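Local coordinates for DUF3822 family protein (Bacteroides thetaiotaomicron VPI-5482, PDB 3HRG), which is of unknown function but has an actin-like ATPase fold, which hints at, without establishing, nucleotide binding, at residues R77-A91 / Y109-G122. Sequence-based numbering, arbitrary orientation. Where two conformers were deposited one is given.
Sequences RFTMIPLELFEEEQA and YNILKKNNVVIIFG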
loop_
_atom_site.group_PDB
_atom_site.type_symbol
_atom_site.label_atom_id
_atom_site.label_comp_id
_atom_site.label_asym_id
_atom_site.label_seq_id
_atom_site.Cartn_x
_atom_site.Cartn_y
_atom_site.Cartn_z
ATOM N N ARG A 77 -8.774 1.046 4.705
ATOM C CA ARG A 77 -9.955 1.760 4.218
ATOM C C ARG A 77 -9.865 2.061 2.739
ATOM O O ARG A 77 -9.656 3.190 2.343
ATOM C CB ARG A 77 -10.197 3.016 5.047
ATOM C CG ARG A 77 -10.507 2.663 6.529
ATOM C CD ARG A 77 -10.812 3.833 7.392
ATOM N NE ARG A 77 -12.039 4.494 6.964
ATOM C CZ ARG A 77 -13.279 4.101 7.276
ATOM N NH1 ARG A 77 -13.521 3.033 8.043
ATOM N NH2 ARG A 77 -14.301 4.791 6.813
ATOM N N PHE A 78 -10.009 1.000 1.943
ATOM C CA PHE A 78 -10.012 1.110 0.487
ATOM C C PHE A 78 -10.941 0.047 -0.052
ATOM O O PHE A 78 -11.222 -0.969 0.608
ATOM C CB PHE A 78 -8.626 0.968 -0.185
ATOM C CG PHE A 78 -8.022 -0.421 -0.076
ATOM C CD1 PHE A 78 -8.299 -1.409 -1.016
ATOM C CD2 PHE A 78 -7.223 -0.729 0.986
ATOM C CE1 PHE A 78 -7.740 -2.661 -0.908
ATOM C CE2 PHE A 78 -6.657 -1.986 1.108
ATOM C CZ PHE A 78 -6.944 -2.967 0.162
ATOM N N THR A 79 -11.428 0.305 -1.260
ATOM C CA THR A 79 -12.324 -0.584 -1.960
ATOM C C THR A 79 -11.951 -0.626 -3.443
ATOM O O THR A 79 -11.738 0.417 -4.065
ATOM C CB THR A 79 -13.754 -0.081 -1.856
ATOM O OG1 THR A 79 -14.213 -0.225 -0.514
ATOM C CG2 THR A 79 -14.681 -0.879 -2.812
HETATM N N MSE A 80 -11.864 -1.824 -4.003
HETATM C CA MSE A 80 -11.538 -1.977 -5.411
HETATM C C MSE A 80 -12.798 -2.187 -6.221
HETATM O O MSE A 80 -13.665 -2.945 -5.807
HETATM C CB MSE A 80 -10.586 -3.156 -5.612
HETATM C CG MSE A 80 -10.123 -3.373 -7.059
HETATM SE SE MSE A 80 -11.295 -4.410 -8.182
HETATM C CE MSE A 80 -11.101 -6.155 -7.339
ATOM N N ILE A 81 -12.886 -1.498 -7.367
ATOM C CA ILE A 81 -14.013 -1.697 -8.275
ATOM C C ILE A 81 -13.469 -1.768 -9.716
ATOM O O ILE A 81 -12.550 -1.038 -10.096
ATOM C CB ILE A 81 -15.126 -0.624 -8.125
ATOM C CG1 ILE A 81 -16.406 -1.064 -8.862
ATOM C CG2 ILE A 81 -14.642 0.732 -8.573
ATOM C CD1 ILE A 81 -17.454 0.015 -8.869
ATOM N N PRO A 82 -13.989 -2.723 -10.512
ATOM C CA PRO A 82 -13.475 -2.783 -11.871
ATOM C C PRO A 82 -13.787 -1.473 -12.576
ATOM O O PRO A 82 -14.818 -0.872 -12.292
ATOM C CB PRO A 82 -14.259 -3.938 -12.496
ATOM C CG PRO A 82 -14.612 -4.797 -11.371
ATOM C CD PRO A 82 -14.731 -3.954 -10.163
ATOM N N LEU A 83 -12.913 -1.036 -13.471
ATOM C CA LEU A 83 -13.089 0.247 -14.180
ATOM C C LEU A 83 -14.412 0.323 -14.927
ATOM O O LEU A 83 -15.104 1.353 -14.890
ATOM C CB LEU A 83 -11.916 0.510 -15.139
ATOM C CG LEU A 83 -11.939 1.811 -15.959
ATOM C CD1 LEU A 83 -11.953 3.029 -15.055
ATOM C CD2 LEU A 83 -10.745 1.889 -16.896
ATOM N N GLU A 84 -14.803 -0.781 -15.552
ATOM C CA GLU A 84 -16.053 -0.790 -16.304
ATOM C C GLU A 84 -17.293 -0.626 -15.405
ATOM O O GLU A 84 -18.370 -0.335 -15.921
ATOM C CB GLU A 84 -16.142 -2.043 -17.171
ATOM C CG GLU A 84 -16.378 -3.283 -16.389
ATOM C CD GLU A 84 -16.228 -4.554 -17.188
ATOM O OE1 GLU A 84 -16.203 -4.520 -18.449
ATOM O OE2 GLU A 84 -16.131 -5.601 -16.499
ATOM N N LEU A 85 -17.148 -0.869 -14.097
ATOM C CA LEU A 85 -18.221 -0.684 -13.129
ATOM C C LEU A 85 -18.098 0.617 -12.334
ATOM O O LEU A 85 -18.960 0.915 -11.512
ATOM C CB LEU A 85 -18.271 -1.869 -12.151
ATOM C CG LEU A 85 -18.750 -3.206 -12.730
ATOM C CD1 LEU A 85 -18.591 -4.308 -11.703
ATOM C CD2 LEU A 85 -20.187 -3.063 -13.191
ATOM N N PHE A 86 -17.044 1.397 -12.569
ATOM C CA PHE A 86 -16.820 2.612 -11.833
ATOM C C PHE A 86 -17.377 3.882 -12.481
ATOM O O PHE A 86 -17.184 4.101 -13.668
ATOM C CB PHE A 86 -15.317 2.834 -11.669
ATOM C CG PHE A 86 -14.983 4.104 -10.940
ATOM C CD1 PHE A 86 -15.216 4.207 -9.578
ATOM C CD2 PHE A 86 -14.418 5.186 -11.606
ATOM C CE1 PHE A 86 -14.902 5.402 -8.878
ATOM C CE2 PHE A 86 -14.109 6.350 -10.928
ATOM C CZ PHE A 86 -14.360 6.461 -9.571
ATOM N N GLU A 87 -18.028 4.705 -11.661
ATOM C CA GLU A 87 -18.523 6.006 -12.044
ATOM C C GLU A 87 -18.143 6.948 -10.886
ATOM O O GLU A 87 -18.431 6.638 -9.691
ATOM C CB GLU A 87 -20.032 5.965 -12.291
ATOM C CG GLU A 87 -20.502 4.887 -13.317
ATOM C CD GLU A 87 -19.873 5.039 -14.721
ATOM O OE1 GLU A 87 -19.323 6.117 -15.044
ATOM O OE2 GLU A 87 -19.935 4.050 -15.510
ATOM N N GLU A 88 -17.483 8.058 -11.220
ATOM C CA GLU A 88 -17.015 9.036 -10.228
ATOM C C GLU A 88 -18.104 9.486 -9.283
ATOM O O GLU A 88 -17.888 9.571 -8.059
ATOM C CB GLU A 88 -16.429 10.290 -10.892
ATOM C CG GLU A 88 -15.925 11.282 -9.858
ATOM C CD GLU A 88 -15.182 12.465 -10.440
ATOM O OE1 GLU A 88 -15.740 13.228 -11.250
ATOM O OE2 GLU A 88 -14.045 12.669 -10.012
ATOM N N GLU A 89 -19.281 9.715 -9.847
ATOM C CA GLU A 89 -20.443 10.172 -9.077
ATOM C C GLU A 89 -20.904 9.141 -8.024
ATOM O O GLU A 89 -21.595 9.510 -7.081
ATOM C CB GLU A 89 -21.623 10.557 -10.001
ATOM C CG GLU A 89 -22.394 9.388 -10.643
ATOM C CD GLU A 89 -23.486 9.853 -11.594
ATOM O OE1 GLU A 89 -23.505 11.044 -11.964
ATOM O OE2 GLU A 89 -24.326 9.021 -11.975
ATOM N N GLN A 90 -20.566 7.858 -8.234
ATOM C CA GLN A 90 -20.874 6.752 -7.315
ATOM C C GLN A 90 -19.749 6.406 -6.302
ATOM O O GLN A 90 -19.985 5.595 -5.402
ATOM C CB GLN A 90 -21.198 5.461 -8.108
ATOM C CG GLN A 90 -22.547 5.427 -8.861
ATOM C CD GLN A 90 -22.750 4.135 -9.677
ATOM O OE1 GLN A 90 -21.787 3.506 -10.128
ATOM N NE2 GLN A 90 -24.003 3.753 -9.880
ATOM N N ALA A 91 -18.553 6.992 -6.446
ATOM C CA ALA A 91 -17.390 6.678 -5.584
ATOM C C ALA A 91 -17.626 6.712 -4.076
ATOM O O ALA A 91 -17.328 5.713 -3.413
ATOM C CB ALA A 91 -16.136 7.547 -5.960
ATOM N N TYR A 109 -9.844 8.611 -5.142
ATOM C CA TYR A 109 -9.700 7.405 -5.931
ATOM C C TYR A 109 -8.545 7.497 -6.933
ATOM O O TYR A 109 -8.204 8.578 -7.386
ATOM C CB TYR A 109 -10.992 7.048 -6.663
ATOM C CG TYR A 109 -11.393 7.992 -7.731
ATOM C CD1 TYR A 109 -10.933 7.828 -9.033
ATOM C CD2 TYR A 109 -12.226 9.070 -7.466
ATOM C CE1 TYR A 109 -11.292 8.722 -10.046
ATOM C CE2 TYR A 109 -12.612 9.933 -8.466
ATOM C CZ TYR A 109 -12.126 9.755 -9.753
ATOM O OH TYR A 109 -12.493 10.622 -10.758
ATOM N N ASN A 110 -7.963 6.340 -7.236
ATOM C CA ASN A 110 -6.953 6.182 -8.246
ATOM C C ASN A 110 -7.441 5.224 -9.333
ATOM O O ASN A 110 -7.857 4.112 -9.028
ATOM C CB ASN A 110 -5.714 5.524 -7.699
ATOM C CG ASN A 110 -5.076 6.274 -6.542
ATOM O OD1 ASN A 110 -4.599 5.626 -5.611
ATOM N ND2 ASN A 110 -5.042 7.609 -6.591
ATOM N N ILE A 111 -7.324 5.640 -10.586
ATOM C CA ILE A 111 -7.638 4.798 -11.699
ATOM C C ILE A 111 -6.348 4.083 -12.163
ATOM O O ILE A 111 -5.335 4.734 -12.443
ATOM C CB ILE A 111 -8.208 5.599 -12.876
ATOM C CG1 ILE A 111 -9.511 6.264 -12.456
ATOM C CG2 ILE A 111 -8.468 4.652 -14.107
ATOM C CD1 ILE A 111 -10.073 7.274 -13.479
ATOM N N LEU A 112 -6.399 2.764 -12.226
ATOM C CA LEU A 112 -5.288 1.956 -12.710
ATOM C C LEU A 112 -5.703 1.541 -14.118
ATOM O O LEU A 112 -6.284 0.480 -14.305
ATOM C CB LEU A 112 -5.027 0.766 -11.798
ATOM C CG LEU A 112 -4.503 1.003 -10.376
ATOM C CD1 LEU A 112 -5.447 1.789 -9.422
ATOM C CD2 LEU A 112 -4.115 -0.356 -9.763
ATOM N N LYS A 113 -5.428 2.404 -15.102
ATOM C CA LYS A 113 -5.871 2.159 -16.511
ATOM C C LYS A 113 -5.378 0.833 -17.104
ATOM O O LYS A 113 -6.177 0.055 -17.641
ATOM C CB LYS A 113 -5.455 3.326 -17.427
ATOM C CG LYS A 113 -5.977 3.208 -18.858
ATOM N N LYS A 114 -4.080 0.574 -16.961
ATOM C CA LYS A 114 -3.454 -0.668 -17.424
ATOM C C LYS A 114 -4.087 -1.942 -16.813
ATOM O O LYS A 114 -4.211 -2.952 -17.509
ATOM C CB LYS A 114 -1.948 -0.631 -17.102
ATOM N N ASN A 115 -4.533 -1.877 -15.554
ATOM C CA ASN A 115 -5.152 -3.032 -14.864
ATOM C C ASN A 115 -6.678 -3.058 -14.882
ATOM O O ASN A 115 -7.287 -3.954 -14.299
ATOM C CB ASN A 115 -4.669 -3.060 -13.418
ATOM C CG ASN A 115 -3.162 -3.130 -13.322
ATOM O OD1 ASN A 115 -2.502 -2.113 -13.116
ATOM N ND2 ASN A 115 -2.610 -4.294 -13.572
ATOM N N ASN A 116 -7.303 -2.064 -15.509
ATOM C CA ASN A 116 -8.769 -1.964 -15.560
ATOM C C ASN A 116 -9.472 -2.002 -14.201
ATOM O O ASN A 116 -10.539 -2.629 -14.033
ATOM C CB ASN A 116 -9.334 -3.008 -16.525
ATOM C CG ASN A 116 -8.974 -2.692 -17.944
ATOM O OD1 ASN A 116 -9.417 -1.672 -18.488
ATOM N ND2 ASN A 116 -8.190 -3.557 -18.573
ATOM N N VAL A 117 -8.876 -1.329 -13.223
ATOM C CA VAL A 117 -9.506 -1.234 -11.930
ATOM C C VAL A 117 -9.338 0.151 -11.333
ATOM O O VAL A 117 -8.484 0.963 -11.777
ATOM C CB VAL A 117 -8.968 -2.259 -10.897
ATOM C CG1 VAL A 117 -9.091 -3.725 -11.375
ATOM C CG2 VAL A 117 -7.541 -1.959 -10.538
ATOM N N VAL A 118 -10.164 0.416 -10.331
ATOM C CA VAL A 118 -10.110 1.670 -9.573
ATOM C C VAL A 118 -10.042 1.340 -8.128
ATOM O O VAL A 118 -10.720 0.434 -7.678
ATOM C CB VAL A 118 -11.364 2.510 -9.832
ATOM C CG1 VAL A 118 -11.375 3.827 -8.959
ATOM C CG2 VAL A 118 -11.474 2.811 -11.290
ATOM N N ILE A 119 -9.220 2.076 -7.381
ATOM C CA ILE A 119 -9.112 1.927 -5.951
ATOM C C ILE A 119 -9.674 3.227 -5.350
ATOM O O ILE A 119 -9.157 4.315 -5.648
ATOM C CB ILE A 119 -7.656 1.764 -5.487
ATOM C CG1 ILE A 119 -7.032 0.481 -6.077
ATOM C CG2 ILE A 119 -7.576 1.758 -3.911
ATOM C CD1 ILE A 119 -7.652 -0.800 -5.551
ATOM N N ILE A 120 -10.760 3.093 -4.574
ATOM C CA ILE A 120 -11.427 4.180 -3.867
ATOM C C ILE A 120 -10.895 4.078 -2.441
ATOM O O ILE A 120 -10.877 2.988 -1.883
ATOM C CB ILE A 120 -12.945 4.060 -3.901
ATOM C CG1 ILE A 120 -13.475 3.886 -5.334
ATOM C CG2 ILE A 120 -13.552 5.286 -3.253
ATOM C CD1 ILE A 120 -15.002 3.459 -5.414
ATOM N N PHE A 121 -10.409 5.189 -1.875
ATOM C CA PHE A 121 -9.735 5.144 -0.570
ATOM C C PHE A 121 -10.003 6.389 0.288
ATOM O O PHE A 121 -10.232 7.479 -0.202
ATOM C CB PHE A 121 -8.214 4.916 -0.757
ATOM C CG PHE A 121 -7.468 6.067 -1.399
ATOM C CD1 PHE A 121 -7.426 6.215 -2.784
ATOM C CD2 PHE A 121 -6.787 7.001 -0.619
ATOM C CE1 PHE A 121 -6.733 7.275 -3.382
ATOM C CE2 PHE A 121 -6.095 8.058 -1.216
ATOM C CZ PHE A 121 -6.063 8.181 -2.603
ATOM N N GLY A 122 -9.963 6.188 1.591
ATOM C CA GLY A 122 -10.211 7.272 2.517
ATOM C C GLY A 122 -8.910 7.848 3.038
ATOM O O GLY A 122 -7.893 7.152 3.125
HETATM O O HOH W 1 -7.274 4.478 2.829
HETATM O O HOH W 2 -13.069 -2.900 -16.108
#
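Phe86 lies over the sheet, one ring face on Val118 and its CZ end against Tyr109. Val118 CG1 sits 3.8 Å from the centroid of the Phe86 ring, a CH-pi contact over the face, while Ile120 CD1 reaches the ring's edge. With CG anti to the backbone N (chi1 178°), Phe86 points CZ at the middle of the Tyr109 ring. The two rings form an edge-to-face pair with planes at 56°. At the rim of that tyrosine, OH donates to Glu88 OE2 at 2.7 Å, meeting the carboxylate from above its plane; the extended Glu88 chain brings its acid there. A leucine in place of Tyr109 would probably leave the Glu88 carboxylate without this donor and the Phe86 edge without an aromatic face. Leu83 CD1 continues the apolar layer, 3.8 Å from Val118 CG2 and crossing it at about a right angle.

Beneath, strand 78-82 runs antiparallel to strand 117-124, with paired backbone bonds at Thr79-Ile120 and Ile81-Val118; Leu83 N to Asn116 O (2.9 Å) adds one past the strand's end. On the other face, Met80, present as selenomethionine, bends so that SE rests 3.9 Å from Val117 CG1, and its CB meets Ile119 CD1.

Strand 78-82 is an outer strand of a three-stranded antiparallel sheet, with strand 117-124 central. Helix 91-96 covers Ile81 and Ile120; helix 144-154 and strand 181-189 pack against the Phe78, Met80 and Ile119 face.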